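Local coordinates for uncharacterized protein (Bacteroides ovatus CL02T12C04, PDB 6PTM) that probably acts as a family GH42 exo-carrageenase, a glycoside hydrolase cutting sugars from the ends of carrageenan chains, the sulfated galactans of red algae, at residues I124-N129 with Q533-N538; G189-F194 with I224-L229; N548-Y553 with E747-L752; P621-S626 with E646-D651. One frame throughout, in Å; residues are numbered along the deposited sequence.

Contact 1: I124-N129 with Q533-N538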
loop_
_atom_site.group_PDB
_atom_site.type_symbol
_atom_site.label_atom_id
_atom_site.label_comp_id
_atom_site.label_asym_id
_atom_site.label_seq_id
_atom_site.Cartn_x
_atom_site.Cartn_y
_atom_site.Cartn_z
ATOM N N ILE A 124 -8.460 -17.396 -22.086
ATOM C CA ILE A 124 -8.288 -16.547 -23.302
ATOM C C ILE A 124 -9.623 -16.480 -24.074
ATOM O O ILE A 124 -9.973 -15.390 -24.519
ATOM C CB ILE A 124 -7.132 -17.078 -24.153
ATOM C CG1 ILE A 124 -5.790 -16.893 -23.425
ATOM C CG2 ILE A 124 -7.158 -16.443 -25.533
ATOM C CD1 ILE A 124 -4.624 -17.646 -24.047
ATOM N N ILE A 125 -10.359 -17.588 -24.179
ATOM C CA ILE A 125 -11.649 -17.673 -24.939
ATOM C C ILE A 125 -12.682 -16.767 -24.247
ATOM O O ILE A 125 -13.345 -15.965 -24.958
ATOM C CB ILE A 125 -12.123 -19.132 -25.076
ATOM C CG1 ILE A 125 -11.198 -19.945 -25.997
ATOM C CG2 ILE A 125 -13.584 -19.207 -25.539
ATOM C CD1 ILE A 125 -11.311 -21.465 -25.803
ATOM N N GLU A 126 -12.774 -16.836 -22.915
ATOM C CA GLU A 126 -13.702 -15.970 -22.136
ATOM C C GLU A 126 -13.327 -14.508 -22.395
ATOM O O GLU A 126 -14.225 -13.677 -22.655
ATOM C CB GLU A 126 -13.609 -16.234 -20.634
ATOM C CG GLU A 126 -13.864 -17.673 -20.232
ATOM C CD GLU A 126 -15.302 -18.132 -20.326
ATOM O OE1 GLU A 126 -16.185 -17.268 -20.492
ATOM O OE2 GLU A 126 -15.534 -19.358 -20.233
ATOM N N MET A 127 -12.031 -14.206 -22.348
ATOM C CA MET A 127 -11.513 -12.829 -22.481
ATOM C C MET A 127 -11.775 -12.306 -23.900
ATOM O O MET A 127 -12.156 -11.127 -24.059
ATOM C CB MET A 127 -10.019 -12.820 -22.156
ATOM C CG MET A 127 -9.372 -11.479 -22.333
ATOM S SD MET A 127 -7.761 -11.365 -21.488
ATOM C CE MET A 127 -6.813 -12.542 -22.454
ATOM N N MET A 128 -11.570 -13.138 -24.917
ATOM C CA MET A 128 -11.897 -12.743 -26.310
ATOM C C MET A 128 -13.415 -12.578 -26.456
ATOM O O MET A 128 -13.803 -11.578 -27.043
ATOM C CB MET A 128 -11.367 -13.764 -27.316
ATOM C CG MET A 128 -9.833 -13.926 -27.309
ATOM S SD MET A 128 -8.898 -12.464 -27.711
ATOM C CE MET A 128 -8.611 -11.784 -26.076
ATOM N N ASN A 129 -14.236 -13.460 -25.894
ATOM C CA ASN A 129 -15.714 -13.313 -25.984
ATOM C C ASN A 129 -16.124 -11.982 -25.329
ATOM O O ASN A 129 -16.913 -11.272 -25.937
ATOM C CB ASN A 129 -16.486 -14.480 -25.355
ATOM C CG ASN A 129 -16.457 -15.749 -26.189
ATOM O OD1 ASN A 129 -16.206 -15.699 -27.386
ATOM N ND2 ASN A 129 -16.665 -16.901 -25.564
ATOM N N GLN A 533 -2.705 -16.881 -15.299
ATOM C CA GLN A 533 -4.083 -16.290 -15.272
ATOM C C GLN A 533 -4.202 -15.138 -16.268
ATOM O O GLN A 533 -4.104 -13.955 -15.906
ATOM C CB GLN A 533 -4.438 -15.804 -13.872
ATOM C CG GLN A 533 -4.374 -16.871 -12.799
ATOM C CD GLN A 533 -4.398 -16.265 -11.416
ATOM O OE1 GLN A 533 -3.768 -15.220 -11.173
ATOM N NE2 GLN A 533 -5.120 -16.925 -10.507
ATOM N N PRO A 534 -4.491 -15.458 -17.548
ATOM C CA PRO A 534 -4.597 -14.433 -18.595
ATOM C C PRO A 534 -5.594 -13.309 -18.271
ATOM O O PRO A 534 -5.300 -12.212 -18.608
ATOM C CB PRO A 534 -5.040 -15.209 -19.844
ATOM C CG PRO A 534 -4.603 -16.635 -19.560
ATOM C CD PRO A 534 -4.749 -16.813 -18.058
ATOM N N ARG A 535 -6.712 -13.620 -17.610
ATOM C CA ARG A 535 -7.772 -12.628 -17.358
ATOM C C ARG A 535 -7.371 -11.721 -16.183
ATOM O O ARG A 535 -7.733 -10.526 -16.235
ATOM C CB ARG A 535 -9.133 -13.294 -17.195
ATOM C CG ARG A 535 -9.767 -13.707 -18.515
ATOM C CD ARG A 535 -11.249 -13.912 -18.427
ATOM N NE ARG A 535 -11.595 -15.035 -17.592
ATOM C CZ ARG A 535 -12.838 -15.355 -17.249
ATOM N NH1 ARG A 535 -13.054 -16.366 -16.428
ATOM N NH2 ARG A 535 -13.860 -14.621 -17.646
ATOM N N ILE A 536 -6.568 -12.199 -15.233
ATOM C CA ILE A 536 -6.051 -11.340 -14.120
ATOM C C ILE A 536 -5.017 -10.347 -14.672
ATOM O O ILE A 536 -5.098 -9.153 -14.366
ATOM C CB ILE A 536 -5.486 -12.218 -12.979
ATOM C CG1 ILE A 536 -6.542 -13.166 -12.417
ATOM C CG2 ILE A 536 -4.887 -11.386 -11.859
ATOM C CD1 ILE A 536 -7.668 -12.461 -11.702
ATOM N N VAL A 537 -4.037 -10.820 -15.417
ATOM C CA VAL A 537 -3.004 -9.932 -16.023
ATOM C C VAL A 537 -3.718 -8.836 -16.829
ATOM O O VAL A 537 -3.381 -7.643 -16.695
ATOM C CB VAL A 537 -2.024 -10.769 -16.867
ATOM C CG1 VAL A 537 -1.149 -9.924 -17.768
ATOM C CG2 VAL A 537 -1.166 -11.608 -15.950
ATOM N N ASN A 538 -4.677 -9.214 -17.661
ATOM C CA ASN A 538 -5.385 -8.240 -18.532
ATOM C C ASN A 538 -6.184 -7.275 -17.635
ATOM O O ASN A 538 -6.157 -6.070 -17.922
ATOM C CB ASN A 538 -6.247 -8.923 -19.590
ATOM C CG ASN A 538 -7.091 -7.919 -20.340
ATOM O OD1 ASN A 538 -6.573 -7.067 -21.077
ATOM N ND2 ASN A 538 -8.382 -7.983 -20.100
#

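Contact 2: G189-F194 with I224-L229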
loop_
_atom_site.group_PDB
_atom_site.type_symbol
_atom_site.label_atom_id
_atom_site.label_comp_id
_atom_site.label_asym_id
_atom_site.label_seq_id
_atom_site.Cartn_x
_atom_site.Cartn_y
_atom_site.Cartn_z
ATOM N N GLY A 189 2.858 -2.198 -19.270
ATOM C CA GLY A 189 3.619 -1.275 -18.421
ATOM C C GLY A 189 4.999 -1.092 -18.989
ATOM O O GLY A 189 5.502 -2.041 -19.643
ATOM N N ASN A 190 5.591 0.076 -18.758
ATOM C CA ASN A 190 6.965 0.404 -19.231
ATOM C C ASN A 190 7.788 1.000 -18.073
ATOM O O ASN A 190 8.447 2.047 -18.230
ATOM C CB ASN A 190 6.892 1.260 -20.498
ATOM C CG ASN A 190 8.237 1.385 -21.176
ATOM O OD1 ASN A 190 9.105 0.561 -20.946
ATOM N ND2 ASN A 190 8.369 2.351 -22.062
ATOM N N LEU A 191 7.799 0.320 -16.938
ATOM C CA LEU A 191 8.548 0.773 -15.748
ATOM C C LEU A 191 10.029 0.451 -15.934
ATOM O O LEU A 191 10.371 -0.727 -16.116
ATOM C CB LEU A 191 8.002 0.061 -14.518
ATOM C CG LEU A 191 8.603 0.524 -13.198
ATOM C CD1 LEU A 191 8.202 1.974 -12.892
ATOM C CD2 LEU A 191 8.138 -0.411 -12.091
ATOM N N ASP A 192 10.856 1.486 -15.877
ATOM C CA ASP A 192 12.325 1.366 -16.009
ATOM C C ASP A 192 12.880 1.288 -14.591
ATOM O O ASP A 192 12.082 1.252 -13.611
ATOM C CB ASP A 192 12.885 2.564 -16.775
ATOM C CG ASP A 192 14.197 2.338 -17.524
ATOM O OD1 ASP A 192 14.977 1.423 -17.126
ATOM O OD2 ASP A 192 14.457 3.135 -18.455
ATOM N N GLY A 193 14.202 1.340 -14.482
ATOM C CA GLY A 193 14.880 1.453 -13.188
ATOM C C GLY A 193 16.259 0.848 -13.218
ATOM O O GLY A 193 16.785 0.540 -14.310
ATOM N N PHE A 194 16.865 0.780 -12.047
ATOM C CA PHE A 194 18.269 0.367 -11.874
ATOM C C PHE A 194 18.392 -0.308 -10.508
ATOM O O PHE A 194 17.774 0.162 -9.542
ATOM C CB PHE A 194 19.212 1.556 -12.051
ATOM C CG PHE A 194 20.643 1.100 -12.082
ATOM C CD1 PHE A 194 21.166 0.510 -13.224
ATOM C CD2 PHE A 194 21.450 1.190 -10.958
ATOM C CE1 PHE A 194 22.471 0.022 -13.236
ATOM C CE2 PHE A 194 22.761 0.720 -10.983
ATOM C CZ PHE A 194 23.274 0.147 -12.125
ATOM N N ILE A 224 9.857 6.152 -17.147
ATOM C CA ILE A 224 9.790 6.492 -15.712
ATOM C C ILE A 224 10.125 5.210 -14.955
ATOM O O ILE A 224 9.703 4.127 -15.377
ATOM C CB ILE A 224 8.456 7.123 -15.291
ATOM C CG1 ILE A 224 8.621 7.780 -13.925
ATOM C CG2 ILE A 224 7.326 6.100 -15.364
ATOM C CD1 ILE A 224 7.485 8.712 -13.510
ATOM N N GLY A 225 10.955 5.335 -13.936
ATOM C CA GLY A 225 11.545 4.177 -13.261
ATOM C C GLY A 225 11.964 4.506 -11.851
ATOM O O GLY A 225 11.853 5.685 -11.408
ATOM N N PHE A 226 12.420 3.490 -11.148
ATOM C CA PHE A 226 12.967 3.690 -9.791
ATOM C C PHE A 226 14.275 2.909 -9.619
ATOM O O PHE A 226 14.591 1.944 -10.364
ATOM C CB PHE A 226 11.903 3.361 -8.754
ATOM C CG PHE A 226 11.708 1.903 -8.459
ATOM C CD1 PHE A 226 10.958 1.106 -9.302
ATOM C CD2 PHE A 226 12.210 1.340 -7.305
ATOM C CE1 PHE A 226 10.743 -0.230 -9.027
ATOM C CE2 PHE A 226 11.957 0.009 -7.007
ATOM C CZ PHE A 226 11.215 -0.771 -7.863
ATOM N N VAL A 227 15.068 3.382 -8.659
ATOM C CA VAL A 227 16.365 2.755 -8.269
ATOM C C VAL A 227 16.121 1.889 -7.031
ATOM O O VAL A 227 15.515 2.360 -6.055
ATOM C CB VAL A 227 17.443 3.815 -8.019
ATOM C CG1 VAL A 227 18.774 3.185 -7.650
ATOM C CG2 VAL A 227 17.592 4.734 -9.219
ATOM N N PHE A 228 16.555 0.645 -7.097
ATOM C CA PHE A 228 16.347 -0.367 -6.027
ATOM C C PHE A 228 17.663 -0.521 -5.272
ATOM O O PHE A 228 18.629 -1.023 -5.884
ATOM C CB PHE A 228 15.900 -1.668 -6.678
ATOM C CG PHE A 228 15.440 -2.747 -5.733
ATOM C CD1 PHE A 228 16.333 -3.423 -4.923
ATOM C CD2 PHE A 228 14.115 -3.147 -5.717
ATOM C CE1 PHE A 228 15.888 -4.419 -4.066
ATOM C CE2 PHE A 228 13.689 -4.187 -4.900
ATOM C CZ PHE A 228 14.577 -4.820 -4.084
ATOM N N LEU A 229 17.718 -0.120 -3.998
ATOM C CA LEU A 229 18.903 -0.376 -3.142
ATOM C C LEU A 229 18.714 -1.698 -2.414
ATOM O O LEU A 229 17.769 -1.794 -1.587
ATOM C CB LEU A 229 19.093 0.754 -2.139
ATOM C CG LEU A 229 19.847 1.964 -2.665
ATOM C CD1 LEU A 229 18.965 2.738 -3.618
ATOM C CD2 LEU A 229 20.337 2.853 -1.500
#

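Contact 3: N548-Y553 with E747-L752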
loop_
_atom_site.group_PDB
_atom_site.type_symbol
_atom_site.label_atom_id
_atom_site.label_comp_id
_atom_site.label_asym_id
_atom_site.label_seq_id
_atom_site.Cartn_x
_atom_site.Cartn_y
_atom_site.Cartn_z
ATOM N N ASN A 548 -7.785 5.874 -15.583
ATOM C CA ASN A 548 -7.267 7.004 -16.401
ATOM C C ASN A 548 -8.433 7.814 -16.982
ATOM O O ASN A 548 -8.348 9.045 -16.992
ATOM C CB ASN A 548 -6.287 6.533 -17.474
ATOM C CG ASN A 548 -4.959 6.109 -16.885
ATOM O OD1 ASN A 548 -4.682 6.376 -15.709
ATOM N ND2 ASN A 548 -4.165 5.398 -17.676
ATOM N N SER A 549 -9.469 7.155 -17.463
ATOM C CA SER A 549 -10.586 7.773 -18.216
ATOM C C SER A 549 -11.363 8.689 -17.274
ATOM O O SER A 549 -12.051 9.617 -17.774
ATOM C CB SER A 549 -11.480 6.726 -18.858
ATOM O OG SER A 549 -12.405 6.132 -17.947
ATOM N N VAL A 550 -11.272 8.454 -15.964
ATOM C CA VAL A 550 -11.979 9.309 -14.979
ATOM C C VAL A 550 -10.998 9.858 -13.941
ATOM O O VAL A 550 -11.404 10.092 -12.780
ATOM C CB VAL A 550 -13.147 8.547 -14.331
ATOM C CG1 VAL A 550 -14.259 8.340 -15.322
ATOM C CG2 VAL A 550 -12.749 7.227 -13.680
ATOM N N SER A 551 -9.764 10.146 -14.343
ATOM C CA SER A 551 -8.675 10.373 -13.363
ATOM C C SER A 551 -8.951 11.654 -12.572
ATOM O O SER A 551 -8.470 11.747 -11.429
ATOM C CB SER A 551 -7.302 10.410 -14.014
ATOM O OG SER A 551 -7.229 11.470 -14.946
ATOM N N ASP A 552 -9.656 12.635 -13.148
ATOM C CA ASP A 552 -10.016 13.846 -12.349
ATOM C C ASP A 552 -10.964 13.440 -11.210
ATOM O O ASP A 552 -10.755 13.899 -10.059
ATOM C CB ASP A 552 -10.560 14.991 -13.208
ATOM C CG ASP A 552 -9.489 15.619 -14.112
ATOM O OD1 ASP A 552 -8.270 15.836 -13.657
ATOM O OD2 ASP A 552 -9.859 15.919 -15.277
ATOM N N TYR A 553 -11.967 12.603 -11.490
ATOM C CA TYR A 553 -12.882 12.097 -10.442
ATOM C C TYR A 553 -12.048 11.371 -9.362
ATOM O O TYR A 553 -12.245 11.605 -8.160
ATOM C CB TYR A 553 -13.950 11.186 -11.046
ATOM C CG TYR A 553 -14.979 11.865 -11.918
ATOM C CD1 TYR A 553 -15.151 13.246 -11.929
ATOM C CD2 TYR A 553 -15.805 11.099 -12.736
ATOM C CE1 TYR A 553 -16.134 13.832 -12.711
ATOM C CE2 TYR A 553 -16.781 11.673 -13.525
ATOM C CZ TYR A 553 -16.951 13.043 -13.503
ATOM O OH TYR A 553 -17.924 13.611 -14.275
ATOM N N GLU A 747 -24.395 5.018 -15.271
ATOM C CA GLU A 747 -23.027 4.473 -15.136
ATOM C C GLU A 747 -22.056 5.421 -15.842
ATOM O O GLU A 747 -22.184 5.625 -17.052
ATOM C CB GLU A 747 -22.986 3.083 -15.762
ATOM C CG GLU A 747 -23.866 2.088 -15.020
ATOM C CD GLU A 747 -23.687 0.652 -15.461
ATOM O OE1 GLU A 747 -23.046 0.457 -16.470
ATOM O OE2 GLU A 747 -24.198 -0.244 -14.781
ATOM N N VAL A 748 -21.080 5.942 -15.115
ATOM C CA VAL A 748 -20.071 6.878 -15.702
ATOM C C VAL A 748 -19.322 6.175 -16.840
ATOM O O VAL A 748 -19.185 6.752 -17.931
ATOM C CB VAL A 748 -19.123 7.393 -14.610
ATOM C CG1 VAL A 748 -17.917 8.126 -15.201
ATOM C CG2 VAL A 748 -19.894 8.247 -13.626
ATOM N N LEU A 749 -18.915 4.935 -16.648
ATOM C CA LEU A 749 -17.986 4.280 -17.599
ATOM C C LEU A 749 -18.730 3.809 -18.856
ATOM O O LEU A 749 -18.063 3.627 -19.882
ATOM C CB LEU A 749 -17.270 3.123 -16.891
ATOM C CG LEU A 749 -16.382 3.531 -15.720
ATOM C CD1 LEU A 749 -15.783 2.302 -15.028
ATOM C CD2 LEU A 749 -15.287 4.486 -16.166
ATOM N N THR A 750 -20.041 3.566 -18.794
ATOM C CA THR A 750 -20.770 2.882 -19.894
ATOM C C THR A 750 -21.783 3.836 -20.518
ATOM O O THR A 750 -22.149 3.581 -21.668
ATOM C CB THR A 750 -21.516 1.620 -19.447
ATOM O OG1 THR A 750 -22.484 1.918 -18.434
ATOM C CG2 THR A 750 -20.583 0.523 -18.976
ATOM N N GLY A 751 -22.192 4.879 -19.785
ATOM C CA GLY A 751 -23.344 5.707 -20.134
ATOM C C GLY A 751 -24.675 4.999 -19.950
ATOM O O GLY A 751 -25.670 5.653 -20.174
ATOM N N LEU A 752 -24.732 3.735 -19.529
ATOM C CA LEU A 752 -26.037 3.048 -19.362
ATOM C C LEU A 752 -26.817 3.631 -18.179
ATOM O O LEU A 752 -26.244 3.961 -17.126
ATOM C CB LEU A 752 -25.824 1.550 -19.163
ATOM C CG LEU A 752 -25.184 0.811 -20.346
ATOM C CD1 LEU A 752 -24.698 -0.542 -19.907
ATOM C CD2 LEU A 752 -26.146 0.676 -21.529
#

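Contact 4: P621-S626 with E646-D651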
loop_
_atom_site.group_PDB
_atom_site.type_symbol
_atom_site.label_atom_id
_atom_site.label_comp_id
_atom_site.label_asym_id
_atom_site.label_seq_id
_atom_site.Cartn_x
_atom_site.Cartn_y
_atom_site.Cartn_z
ATOM N N PRO A 621 -5.346 4.569 26.323
ATOM C CA PRO A 621 -5.119 4.930 27.724
ATOM C C PRO A 621 -3.720 5.521 27.933
ATOM O O PRO A 621 -3.606 6.360 28.787
ATOM C CB PRO A 621 -5.257 3.604 28.484
ATOM C CG PRO A 621 -4.853 2.557 27.478
ATOM C CD PRO A 621 -5.312 3.111 26.141
ATOM N N TYR A 622 -2.727 5.071 27.160
ATOM C CA TYR A 622 -1.355 5.644 27.130
ATOM C C TYR A 622 -1.252 6.781 26.107
ATOM O O TYR A 622 -1.638 6.620 24.922
ATOM C CB TYR A 622 -0.316 4.599 26.736
ATOM C CG TYR A 622 -0.219 3.377 27.605
ATOM C CD1 TYR A 622 0.769 3.289 28.561
ATOM C CD2 TYR A 622 -0.987 2.238 27.353
ATOM C CE1 TYR A 622 0.945 2.142 29.311
ATOM C CE2 TYR A 622 -0.833 1.078 28.095
ATOM C CZ TYR A 622 0.118 1.046 29.104
ATOM O OH TYR A 622 0.361 -0.083 29.824
ATOM N N ALA A 623 -0.758 7.946 26.537
ATOM C CA ALA A 623 -0.463 9.057 25.618
ATOM C C ALA A 623 0.793 9.760 26.098
ATOM O O ALA A 623 1.021 9.814 27.314
ATOM C CB ALA A 623 -1.619 10.011 25.521
ATOM N N PHE A 624 1.572 10.291 25.162
ATOM C CA PHE A 624 2.654 11.259 25.476
ATOM C C PHE A 624 1.968 12.479 26.092
ATOM O O PHE A 624 0.863 12.878 25.609
ATOM C CB PHE A 624 3.474 11.599 24.227
ATOM C CG PHE A 624 4.220 10.429 23.628
ATOM C CD1 PHE A 624 5.333 9.915 24.258
ATOM C CD2 PHE A 624 3.784 9.814 22.464
ATOM C CE1 PHE A 624 6.002 8.814 23.735
ATOM C CE2 PHE A 624 4.467 8.728 21.925
ATOM C CZ PHE A 624 5.578 8.228 22.561
ATOM N N LYS A 625 2.601 13.108 27.080
ATOM C CA LYS A 625 2.114 14.442 27.522
ATOM C C LYS A 625 1.958 15.345 26.280
ATOM O O LYS A 625 0.959 16.069 26.174
ATOM C CB LYS A 625 3.006 15.041 28.621
ATOM C CG LYS A 625 2.383 16.226 29.376
ATOM C CD LYS A 625 3.183 16.757 30.582
ATOM N N SER A 626 2.876 15.311 25.329
ATOM C CA SER A 626 2.801 16.176 24.124
ATOM C C SER A 626 1.601 15.811 23.234
ATOM O O SER A 626 1.077 16.691 22.515
ATOM C CB SER A 626 4.119 16.146 23.384
ATOM O OG SER A 626 4.468 14.834 22.991
ATOM N N GLU A 646 -11.792 5.508 28.824
ATOM C CA GLU A 646 -10.556 4.734 29.057
ATOM C C GLU A 646 -9.321 5.495 28.546
ATOM O O GLU A 646 -8.229 5.113 28.941
ATOM C CB GLU A 646 -10.614 3.379 28.350
ATOM C CG GLU A 646 -11.912 2.608 28.528
ATOM C CD GLU A 646 -11.862 1.293 27.768
ATOM O OE1 GLU A 646 -10.845 0.610 27.880
ATOM O OE2 GLU A 646 -12.799 0.983 27.020
ATOM N N SER A 647 -9.453 6.552 27.742
ATOM C CA SER A 647 -8.292 7.119 27.010
ATOM C C SER A 647 -7.537 8.200 27.807
ATOM O O SER A 647 -8.109 8.843 28.701
ATOM C CB SER A 647 -8.735 7.576 25.670
ATOM O OG SER A 647 -9.100 6.443 24.909
ATOM N N PHE A 648 -6.259 8.410 27.486
ATOM C CA PHE A 648 -5.455 9.536 28.019
ATOM C C PHE A 648 -5.417 9.504 29.551
ATOM O O PHE A 648 -5.508 10.556 30.126
ATOM C CB PHE A 648 -6.045 10.856 27.513
ATOM C CG PHE A 648 -5.809 11.148 26.050
ATOM C CD1 PHE A 648 -5.205 10.228 25.200
ATOM C CD2 PHE A 648 -6.188 12.372 25.521
ATOM C CE1 PHE A 648 -4.971 10.543 23.867
ATOM C CE2 PHE A 648 -5.946 12.682 24.191
ATOM C CZ PHE A 648 -5.316 11.779 23.370
ATOM N N LYS A 649 -5.195 8.343 30.164
ATOM C CA LYS A 649 -5.108 8.155 31.646
ATOM C C LYS A 649 -3.659 8.187 32.119
ATOM O O LYS A 649 -3.433 8.678 33.214
ATOM C CB LYS A 649 -5.642 6.787 32.070
ATOM C CG LYS A 649 -7.100 6.547 31.732
ATOM C CD LYS A 649 -7.986 7.668 32.203
ATOM C CE LYS A 649 -9.411 7.206 32.403
ATOM N NZ LYS A 649 -10.337 8.359 32.431
ATOM N N THR A 650 -2.716 7.638 31.342
ATOM C CA THR A 650 -1.279 7.652 31.719
ATOM C C THR A 650 -0.372 8.152 30.591
ATOM O O THR A 650 -0.820 8.291 29.414
ATOM C CB THR A 650 -0.790 6.262 32.129
ATOM O OG1 THR A 650 -0.667 5.460 30.952
ATOM C CG2 THR A 650 -1.707 5.579 33.122
ATOM N N ASP A 651 0.898 8.352 30.944
ATOM C CA ASP A 651 1.962 8.609 29.949
ATOM C C ASP A 651 2.434 7.263 29.397
ATOM O O ASP A 651 1.827 6.213 29.749
ATOM C CB ASP A 651 3.095 9.442 30.551
ATOM C CG ASP A 651 3.822 8.795 31.704
ATOM O OD1 ASP A 651 3.760 7.584 31.857
ATOM O OD2 ASP A 651 4.452 9.525 32.436
#

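Contact 1: I124-N129 with Q533-N538
Met127 reaches across from helix 109-139 and lays its thioether between Pro534 and Asn538 at the start of helix 534-549. Its CG stands opposite the backbone N (chi1 177°) and the chain runs on extended until it bends at the last torsion (chi3 66°). The extended part brings SD to 3.4 Å from Asn538 CB; the bend then turns CE toward Pro534, 4.1 Å from its CB. Beside it, Ile124 CG1 meets the same Pro534 CB at 4.0 Å, the two side chains crossing at about a right angle. Arg535 begins along Met127, its CG 3.8 Å from Met127 CB, then bends at chi3 and spreads its guanidinium over Glu126. Glu126 CB sits under one face near the rim, 3.4 Å from Arg535 NH2. The Glu126 carboxylate, 4.5 Å away from OE1 to Arg535 NH2, lies well out of the guanidinium plane and adds only a loose attraction of charges; Arg535 NE pairs with Glu123 instead, and Glu126 OE2 with Gln122. Ile124 also packs on helix 69-90. The axes of the short helical segments approach to 9.8 Å, N-to-C directions 46° apart: helix-helix packing that joins the N-terminal helices to the beta-galactosidase family region.

Contact 2: G189-F194 with I224-L229
A chi1 of -175° sets Leu191 CG opposite its backbone N and carries the isobutyl group toward Phe226, whose own ring is tucked between backbone N and carbonyl (chi1 80°). The two meet at the ring edge, Leu191 CD2 lying 4.0 Å from Phe226 CE1 near the ring plane. The other branch, Leu191 CD1, rests 4.0 Å from Gly225 CA, where no side chain intervenes. The strands that carry these groups run parallel. Asp192 N gives a nearly straight bond of 2.9 Å to Ile224 O, and Asp192 O takes a weak one back from Phe226 N; further on, Phe228 N reaches Phe194 O at 2.8 Å. The Asp192 carboxylate stays with its own strand: OD1 accepts from the following amide, Gly193 N, at 2.8 Å and also pairs with Lys219, while OD2 takes the N-H of Ser223. Phe194 and Val227 share the opposite face from Phe226 and both pack on Met278 of helix 261-278. Phe226 instead meets Phe467 edge-to-face. Strand 192-197, helix 210-218 and strand 225-230 form a beta-alpha-beta crossover, the building unit of the (beta/alpha)8 barrel expected for the catalytic domain of a GH42 enzyme.

Contact 3: N548-Y553 with E747-L752
Thr750 OG1, just behind the Val748 and Leu749 side chains that meet Val550, is gripped by two groups of its own loop: it donates to Glu747 OE1 at 2.5 Å and accepts from Leu752 N at 3.1 Å. The second bond makes an ST turn, and the first falls on the anti side of the carboxylate, close to its plane. With Gly751 N bonded to Glu747 O as well, the turn is tied from within and presents Val748 and Leu749 outward. No hydrogen bond crosses to residues 548-553; the junction is apolar. Val748 CG1, placed opposite the backbone N (chi1 169°), does most of the touching: it lies 3.7 Å from Val550 CG1 and 4.1 Å from Tyr553 CE2, which it approaches at the ring edge near the plane. Val550 meets it obliquely and stands roughly perpendicular to Leu749, whose CD2 is 4.1 Å from Val550 CG1. The same Leu749 CD2 also comes to 3.8 Å from Ser549 OG, a hydroxyl already occupied by Asp546 O within the helix. Thus the methyl groups touch in a small apolar patch while the polar atoms named are bonded locally. The contact lies near the surface, though Val550 itself is buried. Residues 548-553 form the joint between helix 534-549 and helix 551-559, and the 747-752 turn follows strand 742-747, at an edge of the antiparallel C-terminal sheet. Leu767 of strand 765-772 packs against both Val550 and Val748, Tyr553 reaches on to Ile712 and Lys714 of strand 707-715, and strand 168-175 lies against Asn548, Ser551 and Asp552.

Contact 4: P621-S626 with E646-D651
Tyr622 runs alongside Thr650, the two side chains pointing the same way. From CB, 4.0 Å from Asp651 O, the chain passes to CG, which nears Thr650 OG1. CD1 makes the closest approach, 3.3 Å from Asp651 O, which lies at the ring edge near its plane, and 3.5 Å from Thr650 OG1, which meets the ring obliquely. CE1 still grazes that hydroxyl, and beyond this contact the Tyr622 side chain also touches Asn575 and Lys576. The hydroxyl's position between backbone N and carbonyl (chi1 74°) lets it donate to Asp651 O, on a lone pair in the carbonyl plane. On the backbone, Pro621 O accepts from two successive amides, Lys649 N at 2.9 Å and Thr650 N at 3.0 Å, the second almost straight. Ala623 N returns a bond to Thr650 O at 2.9 Å, closing a single bridge, while Ala623 CB rests 3.6 Å from Phe648 CD1. These loops follow neighbouring strands 614-617 and 640-643 of the parallel five-stranded sheet. The charged ends turn elsewhere, Asp651 to Arg655 and Glu646 to Lys619, so the loops are matched by backbone polarity, with the aromatic and methyl contacts filling in beside it.

Contacts 1 and 2 are buried, contact 4 is partly so, and contact 3 lies near the surface. Contacts 1 and 3 share helix 534-549, one at its start and the other at its end, their centres about 22 Å apart; both rely on side-chain packing without a hydrogen bond across. Contacts 2 and 4 are instead held by backbone bonds: a regular parallel strand pair in the first, a single bridge between loops in the second. Contact 4 stands on the far side of the chain's centre from contacts 1 and 2, about 54 Å and 44 Å between centres. Along the chain, contact 2 nests within the loop closed by contact 1, and contact 4 within that of contact 3.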